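Local coordinates for protein peptidoglycan hydrolase FlgJ (PDB 2ZYC) that probably hydrolyses peptidoglycan as a flagellum-specific muramidase for rod assembly in the periplasm, through the C-terminal glycoside hydrolase family 73 domain held in this chain, at residues A[32-37]-A[53-58]; A[40-45]-A[67-72]. The protein carries 2 engineered substitutions. All coordinates share one frame; numbering follows the deposited sequence. Where two conformers were deposited one is given.

How the contacts relate
From the N terminus, the chain runs through helix 24-35 and turns out of it into a long irregular connection that carries 40-45 and then 53-58 before strand 65-71 begins. Contact 1 folds 53-58 back on the helix end at 32-37, closing a loop of 15 residues. Contact 2 closes one of 21 residues, bringing 67-72, on strand 65-71 and its end, against 40-45. The four segments alternate along the chain, so the two loops cross rather than nest. They also touch directly: T35 O and S40 N, 2.8 Å apart, probably share a hydrogen bond, and N55 OD1 packs on I42 CD1. Helix end, connection and antiparallel strand pair are thus tied together.

Contact 1 (A[32-37]-A[53-58]); sequences ALETGW and LFNIKA
The side-chain amide of N55 meets E34 twice. Its ND2 donates to E34 OE1 over 2.9 Å, a fairly straight bond (162° at the hydrogen) that uses the anti lone pair of the carboxylate, and to the backbone oxygen E34 O over 3.0 Å, reaching it from above the carbonyl plane. Both acceptors lie close to the amide plane, one for each N-H, which fixes the rotation of the amide, while the carboxylate stands almost perpendicular to it, at 84°. E34 brings OE1 round to the amide because CG lies beside the backbone N (chi1 -72°) and the chain then bends at chi2; E34 O is presented by the backbone itself. With an alanine in place of N55, E34 O and OE1 would probably lose their shared donor, and the carboxylate would keep only the hold of Y136 among the bonds described here. Beside the amide, L53 O lies against two carbons, 3.2 Å from E34 CB and equally near T35 CG2, which approach it roughly at right angles; it is buried with no hydrogen-bond partner in the model. T35 CG2 also reaches L53 CD2 at 3.9 Å. The helix end that receives this loop is closed by a Schellman motif at G36, with W37 N bonded to A32 O, and it belongs to the lysozyme-like glucosaminidase domain. In the next shell, Y136 OH holds the second carboxylate oxygen, E34 OE2, and T35 OG1 bonds to A31 O and G38 N. On the loop side, Y130 OH bonds F54 O, while the F54 ring stacks on Y99 and meets F96 edge-to-face.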
ATOM      1  N   ALA A  32      -3.070  -1.888   3.970  1.00 12.55           N
ATOM      2  CA  ALA A  32      -3.593  -2.574   5.156  1.00 13.21           C
ATOM      3  C   ALA A  32      -2.715  -3.758   5.573  1.00 12.91           C
ATOM      4  O   ALA A  32      -2.412  -3.931   6.754  1.00 13.05           O
ATOM      5  CB  ALA A  32      -5.016  -3.047   4.912  1.00 12.53           C
ATOM      6  N   LEU A  33      -2.324  -4.581   4.603  1.00 13.43           N
ATOM      7  CA  LEU A  33      -1.477  -5.733   4.888  1.00 13.90           C
ATOM      8  C   LEU A  33      -0.129  -5.268   5.447  1.00 14.32           C
ATOM      9  O   LEU A  33       0.380  -5.828   6.433  1.00 14.22           O
ATOM     10  CB  LEU A  33      -1.274  -6.572   3.622  1.00 14.22           C
ATOM     11  CG  LEU A  33      -0.392  -7.823   3.775  1.00 14.52           C
ATOM     12  CD1 LEU A  33      -0.984  -8.774   4.816  1.00 17.66           C
ATOM     13  CD2 LEU A  33      -0.244  -8.523   2.436  1.00 14.87           C
ATOM     14  N   GLU A  34       0.430  -4.231   4.825  1.00 14.27           N
ATOM     15  CA  GLU A  34       1.757  -3.732   5.196  1.00 15.24           C
ATOM     16  C   GLU A  34       1.831  -3.125   6.593  1.00 15.96           C
ATOM     17  O   GLU A  34       2.870  -3.189   7.246  1.00 16.38           O
ATOM     18  CB  GLU A  34       2.272  -2.723   4.161  1.00 14.78           C
ATOM     19  CG  GLU A  34       2.688  -3.359   2.839  1.00 15.48           C
ATOM     20  CD  GLU A  34       3.662  -4.523   3.024  1.00 17.54           C
ATOM     21  OE1 GLU A  34       4.639  -4.369   3.788  1.00 16.89           O
ATOM     22  OE2 GLU A  34       3.454  -5.584   2.396  1.00 19.16           O
ATOM     23  N   THR A  35       0.728  -2.553   7.057  1.00 16.77           N
ATOM     24  CA  THR A  35       0.760  -1.775   8.292  1.00 18.07           C
ATOM     25  C   THR A  35      -0.254  -2.240   9.333  1.00 18.42           C
ATOM     26  O   THR A  35      -0.517  -1.515  10.287  1.00 18.67           O
ATOM     27  CB  THR A  35       0.497  -0.273   8.023  1.00 18.29           C
ATOM     28  OG1 THR A  35      -0.808  -0.113   7.458  1.00 19.61           O
ATOM     29  CG2 THR A  35       1.548   0.322   7.100  1.00 19.01           C
ATOM     30  N   GLY A  36      -0.814  -3.434   9.147  1.00 19.34           N
ATOM     31  CA  GLY A  36      -1.852  -3.951  10.044  1.00 20.49           C
ATOM     32  C   GLY A  36      -2.999  -2.969  10.142  1.00 21.69           C
ATOM     33  O   GLY A  36      -3.357  -2.518  11.238  1.00 21.49           O
ATOM     34  N   TRP A  37      -3.547  -2.603   8.982  1.00 22.13           N
ATOM     35  CA  TRP A  37      -4.637  -1.624   8.902  1.00 23.37           C
ATOM     36  C   TRP A  37      -4.290  -0.332   9.648  1.00 24.12           C
ATOM     37  O   TRP A  37      -5.111   0.208  10.393  1.00 25.04           O
ATOM     38  CB  TRP A  37      -5.954  -2.231   9.419  1.00 23.03           C
ATOM     39  CG  TRP A  37      -6.386  -3.463   8.692  1.00 22.78           C
ATOM     40  CD1 TRP A  37      -5.989  -4.744   8.946  1.00 22.80           C
ATOM     41  CD2 TRP A  37      -7.305  -3.537   7.596  1.00 21.71           C
ATOM     42  NE1 TRP A  37      -6.587  -5.612   8.067  1.00 23.62           N
ATOM     43  CE2 TRP A  37      -7.409  -4.902   7.234  1.00 22.42           C
ATOM     44  CE3 TRP A  37      -8.048  -2.584   6.878  1.00 22.07           C
ATOM     45  CZ2 TRP A  37      -8.221  -5.342   6.181  1.00 22.49           C
ATOM     46  CZ3 TRP A  37      -8.863  -3.024   5.834  1.00 22.31           C
ATOM     47  CH2 TRP A  37      -8.942  -4.392   5.497  1.00 22.45           C
ATOM     48  N   LEU A  53       3.149   3.953   4.231  0.50 11.77           N
ATOM     49  CA  LEU A  53       2.230   2.828   4.363  0.50 11.76           C
ATOM     50  C   LEU A  53       2.684   1.584   3.606  0.50 11.60           C
ATOM     51  O   LEU A  53       2.329   0.470   3.978  0.50 11.46           O
ATOM     52  CB  LEU A  53       0.825   3.230   3.909  0.50 11.48           C
ATOM     53  CG  LEU A  53       0.108   4.264   4.782  0.50 11.31           C
ATOM     54  CD1 LEU A  53      -1.328   4.430   4.317  0.50 11.40           C
ATOM     55  CD2 LEU A  53       0.146   3.863   6.250  0.50 10.97           C
ATOM     56  N   PHE A  54       3.483   1.781   2.558  1.00 11.62           N
ATOM     57  CA  PHE A  54       3.947   0.661   1.732  1.00 11.52           C
ATOM     58  C   PHE A  54       5.326   0.110   2.129  1.00 11.78           C
ATOM     59  O   PHE A  54       5.854  -0.784   1.467  1.00 11.66           O
ATOM     60  CB  PHE A  54       3.859   1.016   0.241  1.00 11.44           C
ATOM     61  CG  PHE A  54       2.444   1.233  -0.231  1.00 10.98           C
ATOM     62  CD1 PHE A  54       1.618   0.145  -0.516  1.00 12.01           C
ATOM     63  CD2 PHE A  54       1.927   2.521  -0.356  1.00 11.54           C
ATOM     64  CE1 PHE A  54       0.299   0.348  -0.937  1.00 10.90           C
ATOM     65  CE2 PHE A  54       0.615   2.729  -0.786  1.00 12.29           C
ATOM     66  CZ  PHE A  54      -0.193   1.630  -1.078  1.00 11.38           C
ATOM     67  N   ASN A  55       5.873   0.634   3.232  1.00 11.57           N
ATOM     68  CA  ASN A  55       7.136   0.154   3.798  1.00 10.81           C
ATOM     69  C   ASN A  55       8.305   0.244   2.795  1.00 10.56           C
ATOM     70  O   ASN A  55       9.171  -0.629   2.757  1.00 10.47           O
ATOM     71  CB  ASN A  55       6.964  -1.278   4.320  1.00 11.01           C
ATOM     72  CG  ASN A  55       6.145  -1.343   5.590  1.00 12.40           C
ATOM     73  OD1 ASN A  55       6.238  -0.460   6.450  1.00 13.70           O
ATOM     74  ND2 ASN A  55       5.345  -2.402   5.730  1.00 13.16           N
ATOM     75  N   ILE A  56       8.307   1.311   2.003  1.00  9.71           N
ATOM     76  CA  ILE A  56       9.303   1.489   0.941  1.00  9.64           C
ATOM     77  C   ILE A  56      10.655   1.921   1.503  1.00  9.39           C
ATOM     78  O   ILE A  56      10.761   2.939   2.190  1.00  9.69           O
ATOM     79  CB  ILE A  56       8.842   2.486  -0.142  1.00  9.13           C
ATOM     80  CG1 ILE A  56       7.462   2.114  -0.712  1.00 10.42           C
ATOM     81  CG2 ILE A  56       9.898   2.590  -1.267  1.00  9.92           C
ATOM     82  CD1 ILE A  56       7.361   0.707  -1.296  1.00 10.09           C
ATOM     83  N   LYS A  57      11.686   1.141   1.185  1.00  9.56           N
ATOM     84  CA  LYS A  57      13.056   1.441   1.602  1.00  9.49           C
ATOM     85  C   LYS A  57      13.592   2.699   0.923  1.00  9.92           C
ATOM     86  O   LYS A  57      13.253   3.002  -0.234  1.00  9.51           O
ATOM     87  CB  LYS A  57      13.994   0.260   1.309  1.00  9.46           C
ATOM     88  CG  LYS A  57      13.624  -1.065   1.975  1.00  9.39           C
ATOM     89  CD  LYS A  57      14.509  -2.193   1.413  1.00 10.12           C
ATOM     90  CE  LYS A  57      14.164  -3.536   2.010  1.00 11.57           C
ATOM     91  NZ  LYS A  57      15.025  -4.620   1.439  1.00 12.61           N
ATOM     92  N   ALA A  58      14.413   3.434   1.670  1.00 10.03           N
ATOM     93  CA  ALA A  58      15.136   4.591   1.153  1.00 10.74           C
ATOM     94  C   ALA A  58      16.505   4.146   0.656  1.00 11.28           C
ATOM     95  O   ALA A  58      17.404   3.882   1.447  1.00 11.67           O
ATOM     96  CB  ALA A  58      15.294   5.649   2.251  1.00 10.53           C
TER

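Contact 2 (A[40-45]-A[67-72])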
ATOM      1  N   SER A  40       0.673  -0.581  12.614  1.00 25.38           N
ATOM      2  CA  SER A  40       2.125  -0.799  12.739  1.00 25.16           C
ATOM      3  C   SER A  40       2.984  -0.049  11.709  1.00 24.71           C
ATOM      4  O   SER A  40       4.004  -0.563  11.223  1.00 25.10           O
ATOM      5  CB  SER A  40       2.459  -2.296  12.734  1.00 25.04           C
ATOM      6  OG  SER A  40       2.362  -2.841  11.433  1.00 26.22           O
ATOM      7  N   GLN A  41       2.573   1.175  11.407  1.00 24.09           N
ATOM      8  CA  GLN A  41       3.278   2.103  10.527  0.50 23.75           C
ATOM      9  C   GLN A  41       4.615   2.536  11.133  1.00 23.46           C
ATOM     10  O   GLN A  41       4.711   2.674  12.353  1.00 23.44           O
ATOM     11  CB  GLN A  41       2.387   3.329  10.384  0.50 23.93           C
ATOM     12  CG  GLN A  41       2.746   4.308   9.300  0.50 23.96           C
ATOM     13  CD  GLN A  41       1.715   5.416   9.201  0.50 23.94           C
ATOM     14  OE1 GLN A  41       0.606   5.301   9.729  0.50 23.44           O
ATOM     15  NE2 GLN A  41       2.076   6.496   8.537  0.50 23.42           N
ATOM     16  N   ILE A  42       5.613   2.792  10.294  1.00 22.84           N
ATOM     17  CA  ILE A  42       6.911   3.302  10.751  1.00 22.32           C
ATOM     18  C   ILE A  42       6.767   4.759  11.201  1.00 22.10           C
ATOM     19  O   ILE A  42       6.112   5.552  10.535  1.00 21.58           O
ATOM     20  CB  ILE A  42       7.969   3.166   9.632  1.00 22.45           C
ATOM     21  CG1 ILE A  42       8.214   1.690   9.315  1.00 21.97           C
ATOM     22  CG2 ILE A  42       9.277   3.850  10.017  1.00 22.33           C
ATOM     23  CD1 ILE A  42       8.590   1.432   7.856  1.00 23.02           C
ATOM     24  N   ARG A  43       7.377   5.096  12.338  0.50 22.14           N
ATOM     25  CA  ARG A  43       7.233   6.427  12.936  0.50 22.35           C
ATOM     26  C   ARG A  43       8.583   7.137  13.114  0.50 22.42           C
ATOM     27  O   ARG A  43       9.592   6.490  13.404  0.50 22.57           O
ATOM     28  CB  ARG A  43       6.501   6.329  14.286  0.50 22.29           C
ATOM     29  CG  ARG A  43       5.362   5.298  14.316  0.50 22.10           C
ATOM     30  CD  ARG A  43       4.344   5.548  15.426  0.50 22.38           C
ATOM     31  NE  ARG A  43       3.341   6.537  15.031  0.50 21.18           N
ATOM     32  CZ  ARG A  43       3.410   7.829  15.335  0.50 19.96           C
ATOM     33  NH1 ARG A  43       2.459   8.665  14.929  0.50 18.63           N
ATOM     34  NH2 ARG A  43       4.426   8.283  16.053  0.50 19.47           N
ATOM     35  N   ASN A  44       8.592   8.458  12.929  1.00 22.87           N
ATOM     36  CA  ASN A  44       9.785   9.293  13.198  1.00 23.38           C
ATOM     37  C   ASN A  44      10.000   9.405  14.704  1.00 23.93           C
ATOM     38  O   ASN A  44       9.053   9.219  15.472  1.00 24.06           O
ATOM     39  CB  ASN A  44       9.616  10.699  12.614  1.00 22.99           C
ATOM     40  CG  ASN A  44       9.559  10.712  11.096  1.00 23.39           C
ATOM     41  OD1 ASN A  44      10.446  10.196  10.421  1.00 23.74           O
ATOM     42  ND2 ASN A  44       8.516  11.315  10.557  1.00 22.29           N
ATOM     43  N   LYS A  45      11.225   9.715  15.131  1.00 24.96           N
ATOM     44  CA  LYS A  45      11.526   9.827  16.571  1.00 25.79           C
ATOM     45  C   LYS A  45      10.723  10.923  17.268  1.00 25.72           C
ATOM     46  O   LYS A  45      10.426  10.818  18.462  1.00 26.21           O
ATOM     47  CB  LYS A  45      13.018  10.043  16.816  1.00 26.09           C
ATOM     48  CG  LYS A  45      13.863   8.814  16.545  1.00 27.74           C
ATOM     49  CD  LYS A  45      15.208   8.909  17.256  1.00 30.49           C
ATOM     50  CE  LYS A  45      16.237   8.001  16.600  1.00 32.30           C
ATOM     51  NZ  LYS A  45      16.754   8.596  15.327  1.00 34.41           N
ATOM     52  N   VAL A  67      13.708   7.780   7.597  1.00 19.11           N
ATOM     53  CA  VAL A  67      13.469   7.299   8.941  1.00 19.54           C
ATOM     54  C   VAL A  67      14.099   5.917   9.086  1.00 20.09           C
ATOM     55  O   VAL A  67      13.932   5.044   8.226  1.00 19.27           O
ATOM     56  CB  VAL A  67      11.950   7.314   9.313  1.00 19.67           C
ATOM     57  CG1 VAL A  67      11.116   6.532   8.294  1.00 19.59           C
ATOM     58  CG2 VAL A  67      11.731   6.791  10.732  1.00 19.54           C
ATOM     59  N   GLU A  68      14.867   5.736  10.154  1.00 21.28           N
ATOM     60  CA  GLU A  68      15.456   4.440  10.442  1.00 23.02           C
ATOM     61  C   GLU A  68      14.506   3.637  11.310  1.00 23.51           C
ATOM     62  O   GLU A  68      13.855   4.182  12.212  1.00 23.94           O
ATOM     63  CB  GLU A  68      16.837   4.580  11.096  1.00 23.15           C
ATOM     64  CG  GLU A  68      17.919   4.984  10.100  1.00 23.89           C
ATOM     65  CD  GLU A  68      19.225   5.423  10.747  1.00 25.29           C
ATOM     66  OE1 GLU A  68      19.500   5.037  11.903  1.00 28.04           O
ATOM     67  OE2 GLU A  68      19.981   6.164  10.083  1.00 29.04           O
ATOM     68  N   ALA A  69      14.401   2.349  11.009  1.00 23.83           N
ATOM     69  CA  ALA A  69      13.572   1.438  11.788  1.00 24.58           C
ATOM     70  C   ALA A  69      14.196   0.053  11.781  1.00 25.30           C
ATOM     71  O   ALA A  69      14.811  -0.364  10.795  1.00 24.45           O
ATOM     72  CB  ALA A  69      12.148   1.400  11.246  1.00 24.73           C
ATOM     73  N   ARG A  70      14.060  -0.655  12.896  1.00 26.57           N
ATOM     74  CA  ARG A  70      14.639  -1.985  13.007  1.00 28.09           C
ATOM     75  C   ARG A  70      13.765  -3.041  12.324  1.00 29.03           C
ATOM     76  O   ARG A  70      12.532  -3.007  12.417  1.00 28.84           O
ATOM     77  CB  ARG A  70      14.901  -2.340  14.474  1.00 28.23           C
ATOM     78  CG  ARG A  70      16.038  -1.541  15.118  1.00 29.09           C
ATOM     79  CD  ARG A  70      16.060  -1.752  16.627  1.00 30.59           C
ATOM     80  NE  ARG A  70      14.723  -1.585  17.190  1.00 31.71           N
ATOM     81  CZ  ARG A  70      14.204  -2.345  18.150  1.00 31.40           C
ATOM     82  NH1 ARG A  70      14.908  -3.338  18.677  1.00 31.50           N
ATOM     83  NH2 ARG A  70      12.973  -2.108  18.581  1.00 31.75           N
ATOM     84  N   THR A  71      14.416  -3.959  11.615  1.00 30.35           N
ATOM     85  CA  THR A  71      13.724  -5.081  10.984  1.00 31.80           C
ATOM     86  C   THR A  71      14.216  -6.393  11.597  1.00 32.95           C
ATOM     87  O   THR A  71      15.095  -6.383  12.468  1.00 33.27           O
ATOM     88  CB  THR A  71      13.909  -5.096   9.441  1.00 31.70           C
ATOM     89  OG1 THR A  71      15.304  -5.163   9.115  1.00 31.43           O
ATOM     90  CG2 THR A  71      13.301  -3.851   8.810  1.00 31.58           C
ATOM     91  N   VAL A  72      13.636  -7.505  11.149  1.00 33.97           N
ATOM     92  CA  VAL A  72      14.015  -8.846  11.610  1.00 35.05           C
ATOM     93  C   VAL A  72      15.167  -9.416  10.778  1.00 35.30           C
ATOM     94  O   VAL A  72      15.132  -9.397   9.545  1.00 35.88           O
ATOM     95  CB  VAL A  72      12.796  -9.822  11.601  1.00 35.02           C
ATOM     96  CG1 VAL A  72      13.248 -11.278  11.651  1.00 35.64           C
ATOM     97  CG2 VAL A  72      11.853  -9.513  12.762  1.00 35.49           C
TER
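V67 turns its side chain onto the side chains of I42 and N44 and the backbone oxygen of R43, and the nearest partner differs from carbon to carbon. At the branch point, CB sits 3.4 Å from N44 OD1, the two side chains crossing at about a right angle. CG1, set between the backbone N and the carbonyl carbon (chi1 55°), meets I42 CG2 at 3.7 Å in an apolar contact. The other methyl, CG2, lies anti to the backbone N and comes 3.4 Å from R43 O, with N44 OD1 and I42 CG2 a little farther off. One valine thus rests against an apolar methyl and two oxygens, all on the side facing 40-45. The I42 methyl serves the strand twice, since its CG2 also touches A69 CB at 4.0 Å, two residues along on the same side of the strand. N44 offers V67 its oxygen, while its ND2 is bonded to T48 OG1. F86, on strand 82-88, packs against both I42 and A69, and its backbone pairs with that of V67. Here one side of a two-stranded antiparallel sheet lies on the irregular segment that follows helix 24-35, an arrangement consistent with the small beta region of lysozyme-like folds.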